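Local coordinates for putative cell invasion protein with MAC/Perforin domain (Bacteroides thetaiotaomicron VPI-5482, PDB 3KK7) that belongs to the membrane-attack complex/perforin family and may act in cell invasion, although its precise role is not established, at residues A[53-58]-A[332-337]. Residues are numbered along the deposited sequence; the frame is centred on the assembly and turned at random.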
loop_
_atom_site.group_PDB
_atom_site.type_symbol
_atom_site.label_atom_id
_atom_site.label_comp_id
_atom_site.label_asym_id
_atom_site.label_seq_id
_atom_site.Cartn_x
_atom_site.Cartn_y
_atom_site.Cartn_z
ATOM N N THR A 53 -5.527 14.073 -16.564
ATOM C CA THR A 53 -4.516 14.567 -15.656
ATOM C C THR A 53 -4.930 14.390 -14.185
ATOM O O THR A 53 -4.104 14.489 -13.272
ATOM C CB THR A 53 -4.178 16.061 -15.976
ATOM O OG1 THR A 53 -5.169 16.916 -15.397
ATOM C CG2 THR A 53 -4.095 16.304 -17.502
ATOM N N ASP A 54 -6.204 14.113 -13.943
ATOM C CA ASP A 54 -6.701 13.977 -12.568
ATOM C C ASP A 54 -6.325 12.670 -11.872
ATOM O O ASP A 54 -6.676 12.512 -10.729
ATOM C CB ASP A 54 -8.244 14.090 -12.513
ATOM C CG ASP A 54 -8.773 15.451 -12.924
ATOM O OD1 ASP A 54 -8.239 16.498 -12.486
ATOM O OD2 ASP A 54 -9.780 15.450 -13.653
ATOM N N PHE A 55 -5.667 11.716 -12.526
ATOM C CA PHE A 55 -5.325 10.470 -11.820
ATOM C C PHE A 55 -4.077 10.611 -10.956
ATOM O O PHE A 55 -3.816 9.767 -10.110
ATOM C CB PHE A 55 -5.149 9.301 -12.781
ATOM C CG PHE A 55 -6.367 9.008 -13.557
ATOM C CD1 PHE A 55 -7.400 8.324 -12.985
ATOM C CD2 PHE A 55 -6.509 9.459 -14.846
ATOM C CE1 PHE A 55 -8.562 8.086 -13.689
ATOM C CE2 PHE A 55 -7.682 9.209 -15.569
ATOM C CZ PHE A 55 -8.703 8.533 -14.986
ATOM N N LEU A 56 -3.317 11.675 -11.166
ATOM C CA LEU A 56 -2.053 11.829 -10.486
ATOM C C LEU A 56 -2.295 12.009 -8.995
ATOM O O LEU A 56 -3.192 12.721 -8.600
ATOM C CB LEU A 56 -1.291 13.025 -11.055
ATOM C CG LEU A 56 0.232 12.945 -10.944
ATOM C CD1 LEU A 56 0.790 11.782 -11.738
ATOM C CD2 LEU A 56 0.829 14.292 -11.425
ATOM N N GLY A 57 -1.510 11.321 -8.182
ATOM C CA GLY A 57 -1.630 11.395 -6.725
ATOM C C GLY A 57 -2.799 10.626 -6.132
ATOM O O GLY A 57 -3.095 10.780 -4.926
ATOM N N CYS A 58 -3.477 9.837 -6.971
ATOM C CA CYS A 58 -4.530 8.943 -6.501
ATOM C C CYS A 58 -3.991 7.585 -6.159
ATOM O O CYS A 58 -2.964 7.156 -6.677
ATOM C CB CYS A 58 -5.645 8.744 -7.530
ATOM S SG CYS A 58 -6.607 10.226 -7.724
ATOM N N THR A 332 -11.012 12.389 -25.441
ATOM C CA THR A 332 -11.439 11.041 -25.104
ATOM C C THR A 332 -10.335 10.210 -24.437
ATOM O O THR A 332 -10.541 9.038 -24.120
ATOM C CB THR A 332 -11.933 10.308 -26.344
ATOM O OG1 THR A 332 -10.827 10.006 -27.200
ATOM C CG2 THR A 332 -12.950 11.165 -27.097
ATOM N N HIS A 333 -9.182 10.817 -24.195
ATOM C CA HIS A 333 -8.048 10.082 -23.665
ATOM C C HIS A 333 -8.185 9.834 -22.158
ATOM O O HIS A 333 -8.939 10.522 -21.470
ATOM C CB HIS A 333 -6.766 10.818 -24.018
ATOM C CG HIS A 333 -6.478 10.808 -25.481
ATOM N ND1 HIS A 333 -5.274 11.218 -26.006
ATOM C CD2 HIS A 333 -7.228 10.391 -26.534
ATOM C CE1 HIS A 333 -5.307 11.083 -27.323
ATOM N NE2 HIS A 333 -6.481 10.584 -27.670
ATOM N N THR A 334 -7.493 8.825 -21.652
ATOM C CA THR A 334 -7.540 8.534 -20.228
ATOM C C THR A 334 -6.207 7.915 -19.838
ATOM O O THR A 334 -5.314 7.834 -20.667
ATOM C CB THR A 334 -8.733 7.623 -19.872
ATOM O OG1 THR A 334 -8.876 7.575 -18.447
ATOM C CG2 THR A 334 -8.538 6.206 -20.420
HETATM N N MSE A 335 -6.060 7.514 -18.584
HETATM C CA MSE A 335 -4.848 6.812 -18.161
HETATM C C MSE A 335 -4.837 5.403 -18.775
HETATM O O MSE A 335 -5.782 4.658 -18.586
HETATM C CB MSE A 335 -4.793 6.706 -16.643
HETATM C CG MSE A 335 -3.605 5.894 -16.114
HETATM SE SE MSE A 335 -3.557 6.006 -14.186
HETATM C CE MSE A 335 -3.994 4.183 -13.680
ATOM N N ILE A 336 -3.759 5.044 -19.480
ATOM C CA ILE A 336 -3.689 3.770 -20.184
ATOM C C ILE A 336 -2.536 2.808 -19.823
ATOM O O ILE A 336 -2.580 1.637 -20.212
ATOM C CB ILE A 336 -3.681 4.001 -21.686
ATOM C CG1 ILE A 336 -2.459 4.808 -22.107
ATOM C CG2 ILE A 336 -4.955 4.681 -22.097
ATOM C CD1 ILE A 336 -2.183 4.767 -23.605
ATOM N N ASP A 337 -1.517 3.273 -19.102
ATOM C CA ASP A 337 -0.377 2.408 -18.720
ATOM C C ASP A 337 0.467 3.176 -17.731
ATOM O O ASP A 337 0.251 4.371 -17.529
ATOM C CB ASP A 337 0.484 2.013 -19.935
ATOM C CG ASP A 337 1.048 0.577 -19.845
ATOM O OD1 ASP A 337 1.333 0.133 -18.705
ATOM O OD2 ASP A 337 1.224 -0.094 -20.914
#
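F55 meets M335 in a Met-aromatic contact, its ring lying against the start of strand 334-338 in the MACPF fold. M335 is selenomethionine, so SE stands where sulfur would be. From the root outward, F55 CB lies 3.9 Å from M335 SE. At CG the ring comes equally near to M335 CB and SE. Further out, F55 CD2 comes 3.7 Å from M335 CB, and F55 CE2 comes 3.5 Å from T334 OG1, both approaching obliquely; CZ also touches that hydroxyl. No hydrogen bond crosses between the segments; the ring packs against M335 and the T334 hydroxyl by van der Waals contact. M335 CB makes an off-centre CH-pi contact, 4.2 Å from the F55 centroid and 30° off its normal. With CG anti to the backbone N (chi1 176°), M335 runs out extended and brings SE alongside F55 CB and CG. F55 also opens a type II beta turn, closed by the hydrogen bond from C58 N to F55 O, and its ring meets F49 while touching F72 and L213. Replacing F55 by an alanine would remove the ring, and is likely to open a gap beside M335 CB and SE. M335 SE itself sits 4.8 Å from the centroid of the F55 ring, oblique to it at 37° off the normal.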